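Local coordinates for protein metazoan TIR-STING fusion (Crassostrea gigas, PDB 6WT6) that joins a TIR domain to a STING ligand-binding domain in a single chain, as a metazoan member of the STING family, at residues 87-92 with 118-123. Sequence-based numbering, arbitrary orientation.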
# COMPACT_ATOMS: atom_id res chain seq x y z
N VAL A 87 -17.63 -14.51 0.38
CA VAL A 87 -18.05 -13.89 1.63
C VAL A 87 -19.43 -13.27 1.39
O VAL A 87 -19.59 -12.41 0.52
CB VAL A 87 -17.06 -12.82 2.12
CG1 VAL A 87 -17.62 -12.08 3.32
CG2 VAL A 87 -15.73 -13.47 2.48
N ILE A 88 -20.41 -13.71 2.17
CA ILE A 88 -21.78 -13.23 2.07
C ILE A 88 -21.99 -12.15 3.13
O ILE A 88 -21.88 -12.41 4.33
CB ILE A 88 -22.79 -14.37 2.24
CG1 ILE A 88 -22.72 -15.34 1.06
CG2 ILE A 88 -24.20 -13.83 2.40
CD1 ILE A 88 -23.55 -16.59 1.24
N LEU A 89 -22.27 -10.92 2.68
CA LEU A 89 -22.52 -9.79 3.56
C LEU A 89 -24.02 -9.63 3.75
O LEU A 89 -24.75 -9.43 2.78
CB LEU A 89 -21.91 -8.51 3.00
CG LEU A 89 -20.40 -8.42 2.81
CD1 LEU A 89 -20.02 -7.07 2.22
CD2 LEU A 89 -19.67 -8.64 4.13
N VAL A 90 -24.47 -9.71 5.00
CA VAL A 90 -25.88 -9.51 5.35
C VAL A 90 -26.03 -8.05 5.76
O VAL A 90 -25.76 -7.68 6.90
CB VAL A 90 -26.34 -10.46 6.45
CG1 VAL A 90 -27.83 -10.30 6.71
CG2 VAL A 90 -26.00 -11.90 6.09
N ILE A 91 -26.49 -7.22 4.82
CA ILE A 91 -26.52 -5.77 4.99
C ILE A 91 -27.97 -5.34 5.13
O ILE A 91 -28.74 -5.38 4.15
CB ILE A 91 -25.83 -5.05 3.82
CG1 ILE A 91 -24.36 -5.47 3.75
CG2 ILE A 91 -25.97 -3.55 3.98
CD1 ILE A 91 -23.58 -4.74 2.68
N SER A 92 -28.35 -4.92 6.33
CA SER A 92 -29.70 -4.47 6.65
C SER A 92 -29.65 -3.00 7.06
O SER A 92 -28.56 -2.42 7.12
CB SER A 92 -30.29 -5.33 7.77
OG SER A 92 -29.60 -5.14 8.99
N VAL A 118 -15.61 -10.88 -7.54
CA VAL A 118 -15.58 -12.34 -7.55
C VAL A 118 -15.98 -12.90 -6.19
O VAL A 118 -16.83 -13.80 -6.10
CB VAL A 118 -14.18 -12.84 -7.97
CG1 VAL A 118 -14.08 -14.35 -7.83
CG2 VAL A 118 -13.87 -12.41 -9.40
N CYS A 119 -15.41 -12.37 -5.12
CA CYS A 119 -15.56 -12.89 -3.76
C CYS A 119 -16.84 -12.42 -3.07
O CYS A 119 -17.59 -13.24 -2.53
CB CYS A 119 -14.33 -12.50 -2.93
SG CYS A 119 -14.42 -12.92 -1.18
N LEU A 120 -17.09 -11.11 -3.06
CA LEU A 120 -18.16 -10.56 -2.24
C LEU A 120 -19.53 -10.92 -2.80
O LEU A 120 -19.76 -10.93 -4.01
CB LEU A 120 -18.02 -9.05 -2.13
CG LEU A 120 -17.01 -8.52 -1.11
CD1 LEU A 120 -16.83 -7.02 -1.23
CD2 LEU A 120 -17.44 -8.88 0.31
N VAL A 121 -20.45 -11.25 -1.89
CA VAL A 121 -21.85 -11.48 -2.21
C VAL A 121 -22.69 -10.60 -1.29
O VAL A 121 -23.09 -11.05 -0.20
CB VAL A 121 -22.23 -12.96 -2.08
CG1 VAL A 121 -23.70 -13.18 -2.42
CG2 VAL A 121 -21.35 -13.82 -2.98
N PRO A 122 -22.95 -9.35 -1.66
CA PRO A 122 -23.74 -8.46 -0.78
C PRO A 122 -25.22 -8.82 -0.82
O PRO A 122 -25.84 -8.81 -1.88
CB PRO A 122 -23.49 -7.06 -1.38
CG PRO A 122 -22.31 -7.23 -2.30
CD PRO A 122 -22.39 -8.63 -2.81
N VAL A 123 -25.78 -9.13 0.35
CA VAL A 123 -27.18 -9.48 0.48
C VAL A 123 -27.88 -8.32 1.17
O VAL A 123 -27.65 -8.05 2.35
CB VAL A 123 -27.38 -10.79 1.27
CG1 VAL A 123 -28.85 -11.11 1.40
CG2 VAL A 123 -26.65 -11.92 0.58
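Five backbone hydrogen bonds zip Val87, Leu89 and Ile91 to Cys119, Val121 and Val123, in the alternating ladder of two parallel strands inclined by 21°. Val87 N reaches Cys119 O at 3.2 Å, Val121 N donates to Val87 O, and Leu89 N to Val121 O. Leu89 O then accepts Val123 N at 2.7 Å, and Ile91 N closes the ladder on Val123 O. Ile88 adds a CA-H...O contact, its CA lying 3.4 Å from Val121 O.

Apolar side chains pack on both faces. On one, Ile88 and Val121 run side by side, Ile88 CG1 lying 4.0 Å from Val121 CB. With chi1 at -68°, CG1 of Ile88 sits beside the backbone N and the CG2 methyl anti to it; Ile88 CG2 crosses to Val123 CG2 at 3.6 Å. On the other, the end of Leu120 bends toward strand 84-91 and crosses Leu89, Leu120 CD2 meeting Leu89 CD1 at 3.7 Å. Where strand 120-124 begins, Val87 CG2 also touches Cys119 SG.

Strands 84-91 and 120-124 belong to the parallel sheet of the TIR domain, with 120-124 at its edge within the chain and strand 31-36 bonded to the far side of 84-91. Helix 153-159 covers Ile88, Val121 and Val123; helix 104-108 packs against Val87, Leu89 and Leu120.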